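Local coordinates for putative aminooxidase (Propionibacterium acnes, PDB 2B9W), which is probably an FAD-dependent fatty acid isomerase built on the flavin-containing amine oxidoreductase fold, at residues 32-37 against 219-224; 122-127 against 136-141; 288-293 against 356-361. All coordinates share one frame; numbering follows the deposited sequence.

Contact 1: residues 32-37 against 219-224. With FAD (flavin-adenine dinucleotide), chain E.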
loop_
_atom_site.group_PDB
_atom_site.type_symbol
_atom_site.label_atom_id
_atom_site.label_comp_id
_atom_site.label_asym_id
_atom_site.label_seq_id
_atom_site.Cartn_x
_atom_site.Cartn_y
_atom_site.Cartn_z
ATOM N N ASP A 32 -23.486 1.703 -15.574
ATOM C CA ASP A 32 -23.318 3.134 -15.866
ATOM C C ASP A 32 -22.326 3.775 -14.895
ATOM O O ASP A 32 -22.647 4.735 -14.179
ATOM C CB ASP A 32 -24.679 3.839 -15.834
ATOM C CG ASP A 32 -24.651 5.246 -16.442
ATOM O OD1 ASP A 32 -23.562 5.788 -16.729
ATOM O OD2 ASP A 32 -25.749 5.835 -16.607
ATOM N N TYR A 33 -21.105 3.251 -14.880
ATOM C CA TYR A 33 -20.027 3.863 -14.098
ATOM C C TYR A 33 -19.028 4.576 -15.009
ATOM O O TYR A 33 -18.883 4.226 -16.192
ATOM C CB TYR A 33 -19.304 2.812 -13.257
ATOM C CG TYR A 33 -18.615 1.767 -14.102
ATOM C CD1 TYR A 33 -17.306 1.953 -14.550
ATOM C CD2 TYR A 33 -19.283 0.621 -14.485
ATOM C CE1 TYR A 33 -16.669 0.988 -15.336
ATOM C CE2 TYR A 33 -18.668 -0.341 -15.281
ATOM C CZ TYR A 33 -17.355 -0.143 -15.708
ATOM O OH TYR A 33 -16.767 -1.088 -16.495
ATOM N N THR A 34 -18.325 5.545 -14.441
ATOM C CA THR A 34 -17.235 6.224 -15.102
ATOM C C THR A 34 -16.087 6.321 -14.119
ATOM O O THR A 34 -16.294 6.694 -12.956
ATOM C CB THR A 34 -17.660 7.625 -15.541
ATOM O OG1 THR A 34 -18.783 7.496 -16.408
ATOM C CG2 THR A 34 -16.545 8.334 -16.295
ATOM N N ILE A 35 -14.897 5.934 -14.567
ATOM C CA ILE A 35 -13.694 6.068 -13.773
ATOM C C ILE A 35 -12.926 7.276 -14.256
ATOM O O ILE A 35 -12.645 7.413 -15.463
ATOM C CB ILE A 35 -12.799 4.813 -13.843
ATOM C CG1 ILE A 35 -13.603 3.572 -13.468
ATOM C CG2 ILE A 35 -11.582 5.015 -12.941
ATOM C CD1 ILE A 35 -12.919 2.221 -13.785
ATOM N N LEU A 36 -12.617 8.178 -13.330
ATOM C CA LEU A 36 -11.930 9.421 -13.686
ATOM C C LEU A 36 -10.535 9.410 -13.076
ATOM O O LEU A 36 -10.388 9.367 -11.849
ATOM C CB LEU A 36 -12.722 10.627 -13.188
ATOM C CG LEU A 36 -14.217 10.739 -13.572
ATOM C CD1 LEU A 36 -14.856 11.958 -12.845
ATOM C CD2 LEU A 36 -14.432 10.839 -15.075
ATOM N N GLU A 37 -9.529 9.463 -13.947
ATOM C CA GLU A 37 -8.123 9.404 -13.571
ATOM C C GLU A 37 -7.435 10.681 -13.985
ATOM O O GLU A 37 -7.580 11.139 -15.138
ATOM C CB GLU A 37 -7.452 8.192 -14.239
ATOM C CG GLU A 37 -5.929 8.168 -14.173
ATOM C CD GLU A 37 -5.382 8.168 -12.754
ATOM O OE1 GLU A 37 -5.952 7.453 -11.898
ATOM O OE2 GLU A 37 -4.345 8.832 -12.531
ATOM N N PRO A 219 -13.519 1.552 -19.804
ATOM C CA PRO A 219 -12.152 1.872 -19.373
ATOM C C PRO A 219 -12.052 3.307 -18.869
ATOM O O PRO A 219 -12.819 4.161 -19.324
ATOM C CB PRO A 219 -11.334 1.703 -20.653
ATOM C CG PRO A 219 -12.084 0.625 -21.436
ATOM C CD PRO A 219 -13.555 1.030 -21.182
ATOM N N ALA A 220 -11.107 3.574 -17.955
ATOM C CA ALA A 220 -10.927 4.901 -17.356
ATOM C C ALA A 220 -10.761 6.054 -18.350
ATOM O O ALA A 220 -10.063 5.913 -19.370
ATOM C CB ALA A 220 -9.711 4.904 -16.376
ATOM N N GLU A 221 -11.370 7.199 -18.020
ATOM C CA GLU A 221 -11.067 8.449 -18.687
ATOM C C GLU A 221 -9.855 8.995 -18.013
ATOM O O GLU A 221 -9.821 9.098 -16.787
ATOM C CB GLU A 221 -12.189 9.483 -18.539
ATOM C CG GLU A 221 -13.531 9.044 -19.044
ATOM C CD GLU A 221 -14.568 10.165 -18.943
ATOM O OE1 GLU A 221 -14.175 11.367 -19.024
ATOM O OE2 GLU A 221 -15.771 9.834 -18.775
ATOM N N ARG A 222 -8.859 9.351 -18.806
ATOM C CA ARG A 222 -7.571 9.801 -18.290
ATOM C C ARG A 222 -7.388 11.292 -18.472
ATOM O O ARG A 222 -8.200 11.941 -19.150
ATOM C CB ARG A 222 -6.475 9.038 -19.005
ATOM C CG ARG A 222 -6.762 7.533 -18.968
ATOM C CD ARG A 222 -5.584 6.787 -19.445
ATOM N NE ARG A 222 -5.869 5.417 -19.813
ATOM C CZ ARG A 222 -4.900 4.570 -20.152
ATOM N NH1 ARG A 222 -3.633 4.965 -20.127
ATOM N NH2 ARG A 222 -5.189 3.345 -20.495
ATOM N N ASN A 223 -6.321 11.816 -17.874
ATOM C CA ASN A 223 -6.009 13.246 -17.915
ATOM C C ASN A 223 -7.207 14.117 -17.515
ATOM O O ASN A 223 -7.453 15.174 -18.115
ATOM C CB ASN A 223 -5.522 13.649 -19.323
ATOM C CG ASN A 223 -4.410 12.764 -19.810
ATOM O OD1 ASN A 223 -3.327 12.796 -19.260
ATOM N ND2 ASN A 223 -4.681 11.951 -20.822
ATOM N N VAL A 224 -7.946 13.663 -16.510
ATOM C CA VAL A 224 -9.137 14.383 -16.031
ATOM C C VAL A 224 -8.729 15.208 -14.837
ATOM O O VAL A 224 -8.382 14.659 -13.800
ATOM C CB VAL A 224 -10.249 13.439 -15.609
ATOM C CG1 VAL A 224 -11.485 14.226 -15.128
ATOM C CG2 VAL A 224 -10.614 12.469 -16.751
HETATM P PA FAD E . -3.202 4.385 -5.810
HETATM O O1A FAD E . -2.454 3.180 -6.329
HETATM O O2A FAD E . -2.380 5.454 -5.154
HETATM O O5B FAD E . -4.092 4.949 -7.032
HETATM C C5B FAD E . -4.872 6.107 -6.879
HETATM C C4B FAD E . -5.183 6.652 -8.252
HETATM O O4B FAD E . -5.916 7.826 -8.088
HETATM C C3B FAD E . -3.943 7.002 -9.067
HETATM O O3B FAD E . -4.116 6.500 -10.372
HETATM C C2B FAD E . -3.899 8.520 -9.003
HETATM O O2B FAD E . -3.342 9.127 -10.144
HETATM C C1B FAD E . -5.395 8.817 -8.909
HETATM N N9A FAD E . -5.754 10.128 -8.371
HETATM C C8A FAD E . -5.210 10.771 -7.271
HETATM N N7A FAD E . -5.847 11.957 -7.130
HETATM C C5A FAD E . -6.776 12.102 -8.104
HETATM C C6A FAD E . -7.684 13.126 -8.399
HETATM N N6A FAD E . -7.536 14.347 -7.873
HETATM N N1A FAD E . -8.518 12.968 -9.485
HETATM C C2A FAD E . -8.467 11.822 -10.263
HETATM N N3A FAD E . -7.571 10.797 -9.965
HETATM C C4A FAD E . -6.731 10.944 -8.901
HETATM N N1 FAD E . 1.340 -3.202 -2.481
HETATM C C2 FAD E . 1.361 -4.580 -2.382
HETATM O O2 FAD E . 0.320 -5.236 -2.282
HETATM N N3 FAD E . 2.561 -5.237 -2.354
HETATM C C4 FAD E . 3.765 -4.552 -2.464
HETATM O O4 FAD E . 4.827 -5.194 -2.487
HETATM C C4X FAD E . 3.768 -3.169 -2.569
HETATM N N5 FAD E . 4.946 -2.452 -2.567
HETATM C C5X FAD E . 4.931 -1.108 -2.867
HETATM C C6 FAD E . 6.128 -0.432 -3.100
HETATM C C7 FAD E . 6.104 0.892 -3.502
HETATM C C7M FAD E . 7.399 1.656 -3.753
HETATM C C8 FAD E . 4.878 1.539 -3.667
HETATM C C8M FAD E . 4.808 2.982 -4.089
HETATM C C9 FAD E . 3.673 0.850 -3.449
HETATM C C9A FAD E . 3.688 -0.475 -3.058
HETATM N N10 FAD E . 2.522 -1.160 -2.743
HETATM C C10 FAD E . 2.539 -2.513 -2.582
HETATM C "C1'" FAD E . 1.249 -0.460 -2.426
HETATM C "C2'" FAD E . 0.250 -0.542 -3.587
HETATM O "O2'" FAD E . 0.877 -0.151 -4.797
HETATM C "C3'" FAD E . -0.938 0.399 -3.291
HETATM O "O3'" FAD E . -1.461 0.076 -2.008
HETATM C "C4'" FAD E . -2.045 0.313 -4.331
HETATM O "O4'" FAD E . -1.585 0.727 -5.613
HETATM C "C5'" FAD E . -3.192 1.196 -3.813
HETATM O "O5'" FAD E . -4.181 1.321 -4.803
HETATM P P FAD E . -5.230 2.555 -4.737
HETATM O O1P FAD E . -6.080 2.492 -5.995
HETATM O O2P FAD E . -6.010 2.614 -3.446
HETATM O O3P FAD E . -4.286 3.853 -4.723
HETATM O O HOH W 1 -14.826 4.844 -17.065
#
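Glu37 and Glu221 meet through their backbones, the amide N of Glu37 giving a hydrogen bond to Glu221 O at 2.9 Å. Two residues earlier on the strand, Ile35 O takes Glu221 N, also at 2.9 Å, so Glu221 uses both its N and its O on alternate residues of 32-37. The carbonyl of Glu37 carries the run on to Val224, whose N bonds to Glu37 O.

Take the Glu37 side chain outward. Its CB still rests against Glu221 O, 3.6 Å away. CG lies anti to the backbone N (chi1 168°) and the chain then bends at chi2, which carries the carboxylate off 219-224 and onto the FAD ribose. There OE1 accepts a bond from FAD O3B at 2.6 Å, while OE2 takes FAD O2B at the same length, one oxygen for each ribose hydroxyl. Ala14 N also binds OE1 and Thr39 OG1 binds OE2, fixing the rotation of the carboxylate. An acidic residue just past the end of the second strand, gripping the adenosine ribose beside a glycine-rich turn, is the classic dinucleotide-binding signature of a Rossmann-type βαβ unit.

Earlier in the strand, side chains pack against 219-224. Ile35 CG2 touches Ala220 CB at 3.9 Å. Leu36 and Glu221 run side by side in the same direction, with Leu36 CD2 against Glu221 CD. A water joins Ile35 N to Pro219 O, and Arg222 NH1 binds Asp40 O.

Contact 2: residues 122-127 against 136-141; sequences ATKYQG and KVHEDL
Asp140 OD2 receives the hydroxyl of Tyr125 in a short hydrogen bond, 2.6 Å from Tyr125 OH, made on its anti lone pair, away from OD1. Lys124 NZ reaches the same oxygen from farther off: at 3.4 Å from Asp140 OD2 it forms a salt bridge whose hydrogen bond is weak. The lysine also donates to Tyr125 OH, with NZ 3.1 Å away, and Asn152 ND2 is a further partner of that hydroxyl. With the amine close to both, the negative charge on Asp140 is probably stabilised.

The carboxylate is turned 70° from the Tyr125 ring, and OD2 sits at the ring's edge, in its plane. In Lys124, CG stands anti to the backbone N (chi1 -178°), which puts it over one face of the Tyr125 ring; the extended chain beyond CG then takes NZ to the hydroxyl.

At another part of its edge, the tyrosine meets His138 in a T-shaped stack. Tyr125 CE1 stands over the centre of the imidazole face, 3.6 Å above it, and the two planes are 82° apart. The imidazole is itself fixed: its ND1 accepts Asp140 N at 3.0 Å, practically in the ring plane, so the residue that binds the tyrosine hydroxyl also sets the ring on which the tyrosine edge rests. Leu141 CD1 adds an apolar touch to Tyr125 CD1, and a water bound to His138 N makes a weak link to Tyr125 O.

Tyr125 belongs to the type I beta turn Thr123-Gln126 that follows helix 106-122, and Asp140 lies in the 3-10 segment that begins at Glu139, ahead of helix 145-151: the arrangement is a helix-to-helix connection folded back on itself, with Phe148 of the second helix meeting the Tyr125 ring.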
loop_
_atom_site.group_PDB
_atom_site.type_symbol
_atom_site.label_atom_id
_atom_site.label_comp_id
_atom_site.label_asym_id
_atom_site.label_seq_id
_atom_site.Cartn_x
_atom_site.Cartn_y
_atom_site.Cartn_z
ATOM N N ALA A 122 -5.112 -16.432 16.943
ATOM C CA ALA A 122 -6.046 -17.513 16.676
ATOM C C ALA A 122 -7.210 -17.542 17.650
ATOM O O ALA A 122 -8.270 -18.090 17.333
ATOM C CB ALA A 122 -5.331 -18.830 16.741
ATOM N N THR A 123 -6.994 -16.985 18.842
ATOM C CA THR A 123 -7.952 -17.095 19.944
ATOM C C THR A 123 -8.397 -15.712 20.370
ATOM O O THR A 123 -9.419 -15.178 19.890
ATOM C CB THR A 123 -7.355 -17.902 21.122
ATOM O OG1 THR A 123 -6.167 -17.252 21.649
ATOM C CG2 THR A 123 -7.046 -19.305 20.651
ATOM N N LYS A 124 -7.605 -15.081 21.202
ATOM C CA LYS A 124 -8.022 -13.808 21.752
ATOM C C LYS A 124 -8.385 -12.752 20.707
ATOM O O LYS A 124 -9.300 -11.965 20.937
ATOM C CB LYS A 124 -6.928 -13.274 22.663
ATOM C CG LYS A 124 -7.225 -11.974 23.348
ATOM C CD LYS A 124 -6.017 -11.607 24.193
ATOM C CE LYS A 124 -6.288 -10.455 25.107
ATOM N NZ LYS A 124 -4.976 -9.915 25.569
ATOM N N TYR A 125 -7.659 -12.697 19.590
ATOM C CA TYR A 125 -7.808 -11.568 18.657
ATOM C C TYR A 125 -8.516 -11.946 17.377
ATOM O O TYR A 125 -8.451 -11.234 16.382
ATOM C CB TYR A 125 -6.451 -10.925 18.355
ATOM C CG TYR A 125 -5.777 -10.332 19.565
ATOM C CD1 TYR A 125 -6.377 -9.271 20.272
ATOM C CD2 TYR A 125 -4.524 -10.813 20.013
ATOM C CE1 TYR A 125 -5.763 -8.714 21.383
ATOM C CE2 TYR A 125 -3.894 -10.235 21.139
ATOM C CZ TYR A 125 -4.530 -9.197 21.815
ATOM O OH TYR A 125 -3.953 -8.622 22.910
ATOM N N GLN A 126 -9.227 -13.064 17.446
ATOM C CA GLN A 126 -9.993 -13.591 16.330
ATOM C C GLN A 126 -10.790 -12.463 15.683
ATOM O O GLN A 126 -11.377 -11.664 16.378
ATOM C CB GLN A 126 -10.918 -14.713 16.805
ATOM C CG GLN A 126 -10.747 -15.968 15.982
ATOM C CD GLN A 126 -11.685 -17.091 16.385
ATOM O OE1 GLN A 126 -11.955 -17.308 17.580
ATOM N NE2 GLN A 126 -12.176 -17.828 15.385
ATOM N N GLY A 127 -10.766 -12.386 14.354
ATOM C CA GLY A 127 -11.400 -11.277 13.625
ATOM C C GLY A 127 -10.441 -10.151 13.258
ATOM O O GLY A 127 -10.792 -9.268 12.471
ATOM N N LYS A 136 -15.175 -3.513 14.400
ATOM C CA LYS A 136 -14.290 -2.884 15.371
ATOM C C LYS A 136 -13.332 -3.921 15.936
ATOM O O LYS A 136 -13.742 -4.991 16.360
ATOM C CB LYS A 136 -15.088 -2.185 16.471
ATOM C CG LYS A 136 -14.205 -1.506 17.518
ATOM C CD LYS A 136 -14.957 -0.423 18.304
ATOM C CE LYS A 136 -15.494 -0.899 19.628
ATOM N NZ LYS A 136 -15.839 0.289 20.530
ATOM N N VAL A 137 -12.036 -3.634 15.866
ATOM C CA VAL A 137 -11.039 -4.609 16.308
ATOM C C VAL A 137 -10.914 -4.537 17.842
ATOM O O VAL A 137 -11.274 -3.540 18.451
ATOM C CB VAL A 137 -9.638 -4.347 15.675
ATOM C CG1 VAL A 137 -9.691 -4.542 14.139
ATOM C CG2 VAL A 137 -9.094 -2.941 16.051
ATOM N N HIS A 138 -10.357 -5.589 18.424
ATOM C CA HIS A 138 -9.947 -5.572 19.825
ATOM C C HIS A 138 -9.159 -4.296 20.166
ATOM O O HIS A 138 -8.311 -3.838 19.401
ATOM C CB HIS A 138 -9.132 -6.819 20.156
ATOM C CG HIS A 138 -9.001 -7.071 21.620
ATOM N ND1 HIS A 138 -8.332 -6.211 22.462
ATOM C CD2 HIS A 138 -9.474 -8.073 22.399
ATOM C CE1 HIS A 138 -8.385 -6.680 23.695
ATOM N NE2 HIS A 138 -9.067 -7.812 23.682
ATOM N N GLU A 139 -9.469 -3.707 21.320
ATOM C CA GLU A 139 -8.830 -2.455 21.749
ATOM C C GLU A 139 -7.299 -2.546 21.759
ATOM O O GLU A 139 -6.625 -1.565 21.474
ATOM C CB GLU A 139 -9.356 -2.027 23.154
ATOM C CG GLU A 139 -9.081 -3.058 24.254
ATOM C CD GLU A 139 -9.491 -2.610 25.673
ATOM O OE1 GLU A 139 -9.955 -1.456 25.845
ATOM O OE2 GLU A 139 -9.313 -3.432 26.608
ATOM N N ASP A 140 -6.753 -3.725 22.082
ATOM C CA ASP A 140 -5.291 -3.888 22.118
ATOM C C ASP A 140 -4.668 -3.648 20.745
ATOM O O ASP A 140 -3.549 -3.187 20.664
ATOM C CB ASP A 140 -4.875 -5.280 22.564
ATOM C CG ASP A 140 -5.298 -5.611 23.987
ATOM O OD1 ASP A 140 -5.720 -4.722 24.740
ATOM O OD2 ASP A 140 -5.212 -6.795 24.297
ATOM N N LEU A 141 -5.417 -3.943 19.682
ATOM C CA LEU A 141 -4.921 -3.772 18.297
ATOM C C LEU A 141 -4.865 -2.318 17.871
ATOM O O LEU A 141 -4.322 -1.993 16.816
ATOM C CB LEU A 141 -5.797 -4.561 17.329
ATOM C CG LEU A 141 -5.677 -6.069 17.463
ATOM C CD1 LEU A 141 -6.883 -6.768 16.862
ATOM C CD2 LEU A 141 -4.341 -6.541 16.809
HETATM O O HOH W 2 -10.012 -8.153 16.778
#

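Contact 3: residues 288-293 against 356-361; sequences VKEYPT and GHPVEK
Pro292 lies over one face of the His357 imidazole, its CB 4.0 Å from the ring centroid and 13° off the normal, a CH-pi contact. The same ring uses its edge for a polar bond: His357 ND1 donates to Glu290 O at 3.1 Å, close to the ring plane and nearly in line with the carbonyl. Covered by the proline on one face and bonded to the backbone by its edge, the imidazole is restrained in its rotation by both contacts; Tyr313 also meets this ring.

Lys289 and Glu360 cross at about a right angle. Glu360 stays extended beyond CG, whereas the lysine chain bends at chi3 and chi4 (chi4 -75°), folding NZ back onto the carboxylate. The salt bridge from Lys289 NZ to Glu360 OE2 measures 2.7 Å; the amine comes to the anti side of OE2 but 33° out of the carboxylate plane. Glu290 also lies across its partner, with OE2 3.4 Å from Pro358 CG.

Between these pairs the backbones meet at one beta bridge. Val288 faces Val359 as an antiparallel non-hydrogen-bonded pair, Val288 CG1 lying 4.3 Å from Val359 CG2, and next to it Lys289 N bonds to Pro358 O at 2.9 Å. Just beyond, Glu360 and Lys361 both face Leu287, forming a classic beta bulge.

Gly356, just past helix 341-354, closes it in a Schellman motif, and after His357 and Pro358 the chain enters edge strand 359-373. Val359 packs back on Leu349 and Met352 of that helix, while Val288 and Pro292 rest on Ile325 of strand 325-330, the neighbour of 277-288 in the mixed sheet.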
loop_
_atom_site.group_PDB
_atom_site.type_symbol
_atom_site.label_atom_id
_atom_site.label_comp_id
_atom_site.label_asym_id
_atom_site.label_seq_id
_atom_site.Cartn_x
_atom_site.Cartn_y
_atom_site.Cartn_z
ATOM N N VAL A 288 24.023 0.494 -11.141
ATOM C CA VAL A 288 25.095 0.290 -10.160
ATOM C C VAL A 288 26.258 -0.492 -10.758
ATOM O O VAL A 288 26.069 -1.276 -11.700
ATOM C CB VAL A 288 24.582 -0.449 -8.860
ATOM C CG1 VAL A 288 23.385 0.301 -8.208
ATOM C CG2 VAL A 288 24.225 -1.936 -9.117
ATOM N N LYS A 289 27.453 -0.278 -10.212
ATOM C CA LYS A 289 28.606 -1.177 -10.458
ATOM C C LYS A 289 28.701 -2.205 -9.331
ATOM O O LYS A 289 28.078 -2.054 -8.276
ATOM C CB LYS A 289 29.916 -0.393 -10.529
ATOM C CG LYS A 289 29.887 0.789 -11.462
ATOM C CD LYS A 289 31.312 1.314 -11.752
ATOM C CE LYS A 289 31.376 2.832 -11.999
ATOM N NZ LYS A 289 30.855 3.276 -13.333
ATOM N N GLU A 290 29.485 -3.251 -9.569
ATOM C CA GLU A 290 29.560 -4.391 -8.688
ATOM C C GLU A 290 28.139 -4.891 -8.341
ATOM O O GLU A 290 27.731 -4.989 -7.177
ATOM C CB GLU A 290 30.424 -4.070 -7.466
ATOM C CG GLU A 290 31.764 -3.441 -7.862
ATOM C CD GLU A 290 32.468 -2.885 -6.657
ATOM O OE1 GLU A 290 33.012 -3.693 -5.873
ATOM O OE2 GLU A 290 32.433 -1.659 -6.461
ATOM N N TYR A 291 27.423 -5.226 -9.410
ATOM C CA TYR A 291 26.040 -5.619 -9.357
ATOM C C TYR A 291 25.811 -6.627 -8.256
ATOM O O TYR A 291 26.532 -7.622 -8.162
ATOM C CB TYR A 291 25.641 -6.260 -10.691
ATOM C CG TYR A 291 24.161 -6.284 -11.021
ATOM C CD1 TYR A 291 23.450 -5.099 -11.193
ATOM C CD2 TYR A 291 23.508 -7.499 -11.265
ATOM C CE1 TYR A 291 22.105 -5.118 -11.595
ATOM C CE2 TYR A 291 22.164 -7.547 -11.645
ATOM C CZ TYR A 291 21.459 -6.361 -11.799
ATOM O OH TYR A 291 20.146 -6.428 -12.210
ATOM N N PRO A 292 24.793 -6.387 -7.427
ATOM C CA PRO A 292 24.392 -7.362 -6.419
ATOM C C PRO A 292 24.014 -8.689 -7.019
ATOM O O PRO A 292 23.670 -8.777 -8.205
ATOM C CB PRO A 292 23.168 -6.738 -5.741
ATOM C CG PRO A 292 22.853 -5.517 -6.446
ATOM C CD PRO A 292 23.960 -5.174 -7.412
ATOM N N THR A 293 24.044 -9.719 -6.187
ATOM C CA THR A 293 23.665 -11.042 -6.618
ATOM C C THR A 293 22.343 -11.460 -6.034
ATOM O O THR A 293 21.871 -12.563 -6.326
ATOM C CB THR A 293 24.708 -12.064 -6.209
ATOM O OG1 THR A 293 24.765 -12.143 -4.776
ATOM C CG2 THR A 293 26.096 -11.661 -6.797
ATOM N N GLY A 356 28.583 -2.056 -1.075
ATOM C CA GLY A 356 29.435 -2.592 -2.149
ATOM C C GLY A 356 28.752 -2.627 -3.514
ATOM O O GLY A 356 29.099 -3.429 -4.370
ATOM N N HIS A 357 27.768 -1.763 -3.718
ATOM C CA HIS A 357 27.082 -1.651 -5.007
ATOM C C HIS A 357 26.986 -0.155 -5.406
ATOM O O HIS A 357 25.890 0.416 -5.478
ATOM C CB HIS A 357 25.680 -2.275 -4.955
ATOM C CG HIS A 357 25.604 -3.531 -4.162
ATOM N ND1 HIS A 357 26.362 -4.643 -4.459
ATOM C CD2 HIS A 357 24.876 -3.844 -3.061
ATOM C CE1 HIS A 357 26.131 -5.573 -3.546
ATOM N NE2 HIS A 357 25.220 -5.119 -2.701
ATOM N N PRO A 358 28.128 0.472 -5.682
ATOM C CA PRO A 358 28.111 1.915 -5.912
ATOM C C PRO A 358 27.239 2.326 -7.103
ATOM O O PRO A 358 27.241 1.672 -8.142
ATOM C CB PRO A 358 29.575 2.283 -6.144
ATOM C CG PRO A 358 30.316 0.991 -6.293
ATOM C CD PRO A 358 29.466 -0.119 -5.788
ATOM N N VAL A 359 26.509 3.414 -6.902
ATOM C CA VAL A 359 25.549 3.928 -7.862
ATOM C C VAL A 359 26.294 4.668 -8.963
ATOM O O VAL A 359 27.074 5.554 -8.667
ATOM C CB VAL A 359 24.523 4.854 -7.165
ATOM C CG1 VAL A 359 23.572 5.480 -8.172
ATOM C CG2 VAL A 359 23.743 4.026 -6.114
ATOM N N GLU A 360 26.067 4.260 -10.206
ATOM C CA GLU A 360 26.576 4.923 -11.406
ATOM C C GLU A 360 25.605 6.002 -11.864
ATOM O O GLU A 360 25.998 6.980 -12.506
ATOM C CB GLU A 360 26.706 3.946 -12.602
ATOM C CG GLU A 360 27.522 2.743 -12.389
ATOM C CD GLU A 360 27.738 1.923 -13.681
ATOM O OE1 GLU A 360 27.019 0.908 -13.898
ATOM O OE2 GLU A 360 28.643 2.289 -14.465
ATOM N N LYS A 361 24.324 5.809 -11.596
ATOM C CA LYS A 361 23.305 6.692 -12.164
ATOM C C LYS A 361 21.972 6.443 -11.490
ATOM O O LYS A 361 21.593 5.291 -11.296
ATOM C CB LYS A 361 23.135 6.404 -13.675
ATOM C CG LYS A 361 22.289 7.439 -14.429
ATOM C CD LYS A 361 23.103 8.640 -14.783
ATOM C CE LYS A 361 24.004 8.323 -15.997
ATOM N NZ LYS A 361 24.841 9.466 -16.325
#

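In the fold
The three contacts lie far apart, none touching another. The centres of contacts 1 and 2 are about 38 Å apart. Between the centres of contacts 1 and 3 the distance is about 41 Å. Contacts 2 and 3, on opposite sides of the chain's centre, have centres about 45 Å apart. Along the chain, contact 2 is nested in the loop closed by contact 1, and contact 3 follows. Contact 1 borders the four-stranded parallel sheet that carries the FAD adenosine, at its outer strand 33-36. Contact 3 belongs to the seven-stranded mixed sheet, joining 277-288 to edge strand 359-373. Contact 2 sits among helices, between 106-122 and 145-151. Together they sample the nucleotide-binding, helical and mixed-sheet parts of one flavoprotein chain.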